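Local coordinates for protein post-proline cleaving enzyme (Rickettsia typhi, PDB 4HVT) that probably acts as a serine oligopeptidase that cuts short peptides on the carboxyl side of proline residues, at residues 71-76 / 421-426; 80-85 / 99-104. All blocks are in the same frame, centred on the assembly; numbering follows the deposited sequence.

Contact 1: 71-76 / 421-426; sequences RKTPYG and PTIYLW
Y75 and T73 close together on I423, whose CD1 methyl pushes into the corner between them. I423 points at the loop; with CG1 anti to the carbonyl carbon (chi1 -50°) and chi2 extended (-179°), CD1 reaches T73 CG2, 3.7 Å away, tip to tip. The same methyl lies 3.7 Å from Y75 CD1, approaching the ring obliquely. T73 CG2, anti to its backbone N, also rests over one face of the Y75 ring, displaced toward the rim, a contact made within the loop itself.

The loop leads into strand 77-79, which opens the first blade of the beta-propeller, while 422-426 is the third strand of the last blade's four-stranded sheet. The contact therefore lies at the seam where the ring of blades closes, and here it closes through apolar side chains and a water.

At the other end of the phenol, Y75 OH lies beside the P421 ring, 3.3 Å from CG, with the two side chains crossing at about a right angle. One water gathers the polar groups: it is 2.7 Å from T73 OG1 and 3.0 Å from Y75 OH, and it donates to P421 O at 2.8 Å. Y75 also touches T413 on the neighbouring strand 410-415, and I423 touches L411 there.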
loop_
_atom_site.group_PDB
_atom_site.type_symbol
_atom_site.label_atom_id
_atom_site.label_comp_id
_atom_site.label_asym_id
_atom_site.label_seq_id
_atom_site.Cartn_x
_atom_site.Cartn_y
_atom_site.Cartn_z
ATOM N N ARG A 71 -20.328 -6.785 12.889
ATOM C CA ARG A 71 -20.785 -7.136 11.534
ATOM C C ARG A 71 -19.794 -6.749 10.437
ATOM O O ARG A 71 -20.113 -6.873 9.282
ATOM C CB ARG A 71 -22.185 -6.567 11.239
ATOM C CG ARG A 71 -23.274 -6.967 12.226
ATOM C CD ARG A 71 -24.531 -6.086 12.024
ATOM N NE ARG A 71 -24.002 -4.738 11.913
ATOM C CZ ARG A 71 -24.611 -3.630 11.498
ATOM N NH1 ARG A 71 -25.934 -3.575 11.208
ATOM N NH2 ARG A 71 -23.852 -2.520 11.460
ATOM N N LYS A 72 -18.586 -6.300 10.781
ATOM C CA LYS A 72 -17.520 -6.109 9.729
ATOM C C LYS A 72 -17.293 -7.378 8.928
ATOM O O LYS A 72 -17.386 -8.491 9.475
ATOM C CB LYS A 72 -16.174 -5.699 10.336
ATOM C CG LYS A 72 -16.147 -4.329 10.947
ATOM C CD LYS A 72 -14.716 -3.919 11.335
ATOM C CE LYS A 72 -14.135 -4.735 12.459
ATOM N NZ LYS A 72 -12.796 -4.192 12.887
ATOM N N THR A 73 -16.973 -7.221 7.648
ATOM C CA THR A 73 -16.805 -8.366 6.770
ATOM C C THR A 73 -15.477 -9.023 7.038
ATOM O O THR A 73 -14.429 -8.331 6.943
ATOM C CB THR A 73 -16.896 -7.939 5.299
ATOM O OG1 THR A 73 -18.214 -7.402 5.091
ATOM C CG2 THR A 73 -16.696 -9.132 4.406
ATOM N N PRO A 74 -15.500 -10.341 7.367
ATOM C CA PRO A 74 -14.221 -11.039 7.629
ATOM C C PRO A 74 -13.601 -11.603 6.341
ATOM O O PRO A 74 -13.866 -12.713 5.955
ATOM C CB PRO A 74 -14.652 -12.161 8.582
ATOM C CG PRO A 74 -16.036 -12.510 8.128
ATOM C CD PRO A 74 -16.647 -11.213 7.672
ATOM N N TYR A 75 -12.823 -10.805 5.646
ATOM C CA TYR A 75 -12.222 -11.205 4.392
ATOM C C TYR A 75 -11.209 -12.307 4.661
ATOM O O TYR A 75 -10.610 -12.401 5.750
ATOM C CB TYR A 75 -11.568 -9.991 3.711
ATOM C CG TYR A 75 -12.569 -8.929 3.361
ATOM C CD1 TYR A 75 -13.417 -9.097 2.278
ATOM C CD2 TYR A 75 -12.715 -7.773 4.130
ATOM C CE1 TYR A 75 -14.357 -8.176 1.957
ATOM C CE2 TYR A 75 -13.677 -6.827 3.802
ATOM C CZ TYR A 75 -14.499 -7.050 2.716
ATOM O OH TYR A 75 -15.461 -6.135 2.400
ATOM N N GLY A 76 -11.006 -13.162 3.699
ATOM C CA GLY A 76 -10.028 -14.236 3.910
ATOM C C GLY A 76 -9.397 -14.872 2.706
ATOM O O GLY A 76 -9.548 -14.392 1.613
ATOM N N PRO A 421 -18.699 -4.507 -0.739
ATOM C CA PRO A 421 -18.122 -5.677 -1.379
ATOM C C PRO A 421 -18.923 -6.917 -1.100
ATOM O O PRO A 421 -19.483 -7.105 0.021
ATOM C CB PRO A 421 -16.728 -5.796 -0.769
ATOM C CG PRO A 421 -16.441 -4.396 -0.254
ATOM C CD PRO A 421 -17.771 -3.869 0.203
ATOM N N THR A 422 -19.061 -7.730 -2.151
ATOM C CA THR A 422 -19.570 -9.093 -2.040
ATOM C C THR A 422 -18.390 -10.038 -2.184
ATOM O O THR A 422 -17.475 -9.799 -3.005
ATOM C CB THR A 422 -20.602 -9.406 -3.123
ATOM O OG1 THR A 422 -21.764 -8.581 -2.958
ATOM C CG2 THR A 422 -21.080 -10.888 -3.070
ATOM N N ILE A 423 -18.384 -11.105 -1.382
ATOM C CA ILE A 423 -17.316 -12.153 -1.505
ATOM C C ILE A 423 -17.928 -13.337 -2.221
ATOM O O ILE A 423 -19.043 -13.805 -1.872
ATOM C CB ILE A 423 -16.792 -12.641 -0.154
ATOM C CG1 ILE A 423 -16.411 -11.449 0.750
ATOM C CG2 ILE A 423 -15.590 -13.602 -0.346
ATOM C CD1 ILE A 423 -15.850 -11.853 2.103
ATOM N N TYR A 424 -17.229 -13.801 -3.261
ATOM C CA TYR A 424 -17.628 -14.918 -4.049
ATOM C C TYR A 424 -16.626 -16.051 -3.961
ATOM O O TYR A 424 -15.433 -15.780 -3.852
ATOM C CB TYR A 424 -17.784 -14.530 -5.506
ATOM C CG TYR A 424 -18.633 -13.357 -5.813
ATOM C CD1 TYR A 424 -18.161 -12.060 -5.647
ATOM C CD2 TYR A 424 -19.930 -13.519 -6.327
ATOM C CE1 TYR A 424 -18.955 -10.978 -5.981
ATOM C CE2 TYR A 424 -20.692 -12.453 -6.639
ATOM C CZ TYR A 424 -20.229 -11.183 -6.438
ATOM O OH TYR A 424 -21.040 -10.078 -6.766
ATOM N N LEU A 425 -17.119 -17.295 -3.968
ATOM C CA LEU A 425 -16.297 -18.455 -4.037
ATOM C C LEU A 425 -16.163 -18.839 -5.496
ATOM O O LEU A 425 -17.146 -19.046 -6.205
ATOM C CB LEU A 425 -16.910 -19.608 -3.288
ATOM C CG LEU A 425 -16.156 -20.941 -3.249
ATOM C CD1 LEU A 425 -14.841 -20.800 -2.464
ATOM C CD2 LEU A 425 -17.053 -21.999 -2.618
ATOM N N TRP A 426 -14.929 -18.962 -5.955
ATOM C CA TRP A 426 -14.678 -19.570 -7.254
ATOM C C TRP A 426 -14.622 -21.064 -7.056
ATOM O O TRP A 426 -13.744 -21.572 -6.385
ATOM C CB TRP A 426 -13.342 -19.044 -7.815
ATOM C CG TRP A 426 -12.912 -19.626 -9.148
ATOM C CD1 TRP A 426 -11.950 -20.609 -9.325
ATOM C CD2 TRP A 426 -13.347 -19.253 -10.464
ATOM N NE1 TRP A 426 -11.771 -20.855 -10.675
ATOM C CE2 TRP A 426 -12.623 -20.068 -11.393
ATOM C CE3 TRP A 426 -14.295 -18.347 -10.958
ATOM C CZ2 TRP A 426 -12.771 -19.935 -12.782
ATOM C CZ3 TRP A 426 -14.461 -18.230 -12.321
ATOM C CH2 TRP A 426 -13.693 -19.032 -13.233
HETATM O O HOH W 1 -18.377 -6.644 2.544
#

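Contact 2: 80-85 / 99-104; sequences KGYVYN and RTLVDN. With EDO (1,2-ethanediol), chain C.
The antiparallel hairpin of strands 82-87 and 96-101 carries a layered cluster in which the R99 guanidinium lies flat on the Y82 ring. The two planes are only 2° apart, and R99 CZ stands 3.6 Å from the ring centroid, a cation-pi stack over the face. L101 CD2 covers the opposite face, 3.8 Å from the centroid, in a CH-pi contact displaced toward the rim, so Y82 is sandwiched between a charge and a methyl.

R99 reaches this place with CG set between its backbone N and carbonyl carbon (chi1 70°) and the chain extended from CG to NE. It runs alongside Y84, with CB over one face of that ring. Its NH1 then turns to Y84 OH and donates a bond of 3.0 Å that lies near the guanidinium plane but is bent, at 146°. A salt bridge from NE to E113 holds the group from the next strand of the sheet, and together with the stack these bonds would fix its rotation.

These are the second and third strands of the propeller's first blade. V83 and T100 form the hydrogen-bonded pair, V83 N to T100 O at 2.7 Å and T100 N to V83 O at 2.9 Å. Beyond them V102 N donates to G81 O, 3.0 Å away, where the chain leaves the strand for a short helical turn. On the face away from R99 and Y84, V83 CG2 meets V102 CG2 at 3.9 Å, and I78 packs against both valines. N85 ND2 donates a hydrogen bond of 3.1 Å to O2 of an ethanediol, probably from the crystallisation liquor.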
loop_
_atom_site.group_PDB
_atom_site.type_symbol
_atom_site.label_atom_id
_atom_site.label_comp_id
_atom_site.label_asym_id
_atom_site.label_seq_id
_atom_site.Cartn_x
_atom_site.Cartn_y
_atom_site.Cartn_z
ATOM N N LYS A 80 -6.448 -25.497 2.127
ATOM C CA LYS A 80 -6.724 -26.867 2.566
ATOM C C LYS A 80 -8.016 -26.983 3.374
ATOM O O LYS A 80 -8.042 -27.505 4.478
ATOM C CB LYS A 80 -5.525 -27.464 3.297
ATOM C CG LYS A 80 -4.262 -27.495 2.425
ATOM C CD LYS A 80 -3.118 -28.205 3.112
ATOM C CE LYS A 80 -1.836 -28.190 2.264
ATOM N NZ LYS A 80 -1.427 -26.818 1.876
ATOM N N GLY A 81 -9.077 -26.425 2.795
ATOM C CA GLY A 81 -10.455 -26.594 3.322
ATOM C C GLY A 81 -10.868 -25.595 4.385
ATOM O O GLY A 81 -11.961 -25.704 4.966
ATOM N N TYR A 82 -9.983 -24.650 4.692
ATOM C CA TYR A 82 -10.252 -23.607 5.692
ATOM C C TYR A 82 -10.089 -22.238 5.079
ATOM O O TYR A 82 -9.247 -22.032 4.207
ATOM C CB TYR A 82 -9.249 -23.718 6.869
ATOM C CG TYR A 82 -9.486 -24.842 7.790
ATOM C CD1 TYR A 82 -9.003 -26.093 7.496
ATOM C CD2 TYR A 82 -10.188 -24.674 8.974
ATOM C CE1 TYR A 82 -9.223 -27.160 8.331
ATOM C CE2 TYR A 82 -10.402 -25.744 9.834
ATOM C CZ TYR A 82 -9.914 -26.980 9.497
ATOM O OH TYR A 82 -10.128 -28.059 10.332
ATOM N N VAL A 83 -10.831 -21.268 5.607
ATOM C CA VAL A 83 -10.628 -19.879 5.341
ATOM C C VAL A 83 -9.947 -19.271 6.526
ATOM O O VAL A 83 -10.372 -19.455 7.676
ATOM C CB VAL A 83 -11.970 -19.107 5.155
ATOM C CG1 VAL A 83 -11.705 -17.642 4.935
ATOM C CG2 VAL A 83 -12.734 -19.751 3.998
ATOM N N TYR A 84 -8.853 -18.592 6.219
ATOM C CA TYR A 84 -8.022 -17.838 7.185
ATOM C C TYR A 84 -8.385 -16.359 7.153
ATOM O O TYR A 84 -8.600 -15.787 6.101
ATOM C CB TYR A 84 -6.533 -18.070 6.903
ATOM C CG TYR A 84 -6.094 -19.471 7.164
ATOM C CD1 TYR A 84 -6.428 -20.497 6.302
ATOM C CD2 TYR A 84 -5.362 -19.802 8.341
ATOM C CE1 TYR A 84 -6.065 -21.808 6.578
ATOM C CE2 TYR A 84 -5.017 -21.119 8.626
ATOM C CZ TYR A 84 -5.370 -22.122 7.744
ATOM O OH TYR A 84 -5.039 -23.449 8.013
ATOM N N ASN A 85 -8.421 -15.724 8.330
ATOM C CA ASN A 85 -8.888 -14.356 8.482
ATOM C C ASN A 85 -8.074 -13.700 9.582
ATOM O O ASN A 85 -7.660 -14.370 10.540
ATOM C CB ASN A 85 -10.401 -14.368 8.812
ATOM C CG ASN A 85 -10.934 -13.055 9.335
ATOM O OD1 ASN A 85 -11.233 -12.922 10.506
ATOM N ND2 ASN A 85 -11.070 -12.084 8.456
ATOM N N ARG A 99 -9.228 -19.121 11.804
ATOM C CA ARG A 99 -9.706 -19.882 10.659
ATOM C C ARG A 99 -11.036 -20.587 10.900
ATOM O O ARG A 99 -11.436 -20.878 12.044
ATOM C CB ARG A 99 -8.655 -20.905 10.206
ATOM C CG ARG A 99 -8.470 -22.041 11.160
ATOM C CD ARG A 99 -7.473 -23.053 10.636
ATOM N NE ARG A 99 -7.506 -24.258 11.433
ATOM C CZ ARG A 99 -6.976 -25.405 11.025
ATOM N NH1 ARG A 99 -6.349 -25.447 9.870
ATOM N NH2 ARG A 99 -7.074 -26.479 11.771
ATOM N N THR A 100 -11.688 -20.903 9.790
ATOM C CA THR A 100 -12.927 -21.687 9.834
ATOM C C THR A 100 -13.052 -22.542 8.587
ATOM O O THR A 100 -12.582 -22.182 7.482
ATOM C CB THR A 100 -14.165 -20.776 9.998
ATOM O OG1 THR A 100 -15.269 -21.519 10.525
ATOM C CG2 THR A 100 -14.580 -20.170 8.705
ATOM N N LEU A 101 -13.706 -23.687 8.728
ATOM C CA LEU A 101 -13.988 -24.520 7.569
ATOM C C LEU A 101 -14.726 -23.706 6.485
ATOM O O LEU A 101 -15.596 -22.891 6.793
ATOM C CB LEU A 101 -14.838 -25.707 8.010
ATOM C CG LEU A 101 -14.099 -26.710 8.931
ATOM C CD1 LEU A 101 -15.037 -27.673 9.615
ATOM C CD2 LEU A 101 -13.100 -27.477 8.079
ATOM N N VAL A 102 -14.384 -23.955 5.222
ATOM C CA VAL A 102 -14.934 -23.240 4.118
ATOM C C VAL A 102 -16.471 -23.388 4.174
ATOM O O VAL A 102 -17.190 -22.430 3.893
ATOM C CB VAL A 102 -14.395 -23.725 2.731
ATOM C CG1 VAL A 102 -15.166 -23.063 1.611
ATOM C CG2 VAL A 102 -12.937 -23.387 2.525
ATOM N N ASP A 103 -16.968 -24.571 4.541
ATOM C CA ASP A 103 -18.432 -24.735 4.641
ATOM C C ASP A 103 -19.101 -23.781 5.657
ATOM O O ASP A 103 -20.281 -23.447 5.504
ATOM C CB ASP A 103 -18.814 -26.165 4.990
ATOM C CG ASP A 103 -18.846 -27.093 3.777
ATOM O OD1 ASP A 103 -18.303 -26.764 2.711
ATOM O OD2 ASP A 103 -19.448 -28.187 3.894
ATOM N N ASN A 104 -18.403 -23.402 6.709
ATOM C CA ASN A 104 -18.926 -22.481 7.711
ATOM C C ASN A 104 -18.885 -21.031 7.283
ATOM O O ASN A 104 -19.561 -20.207 7.862
ATOM C CB ASN A 104 -18.136 -22.562 9.020
ATOM C CG ASN A 104 -18.272 -23.893 9.700
ATOM O OD1 ASN A 104 -19.278 -24.569 9.557
ATOM N ND2 ASN A 104 -17.244 -24.280 10.444
HETATM C C1 EDO C . -12.011 -6.954 10.339
HETATM O O1 EDO C . -10.788 -6.800 11.101
HETATM C C2 EDO C . -11.705 -7.820 9.110
HETATM O O2 EDO C . -11.453 -9.204 9.435
#

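In the fold
Contacts 1 and 2 have centres 12 Å apart and both involve the first blade of the propeller: contact 2 pairs two of its strands, while contact 1 joins the loop leading into it to the last blade. They meet directly where Y75 O lies 2.8 Å from N85 ND2, a probable hydrogen bond, and where G76 CA packs 3.9 Å from V83 CG1. The ethanediol at N85 is also hydrogen-bonded to F86 O and M88 N, and K72 NZ is hydrogen-bonded to M88 O, so M88, just past strand 82-87, meets both the loop and the ethanediol. The serine nucleophile expected of this family would belong to the alpha/beta-hydrolase domain, and neither contact supplies it.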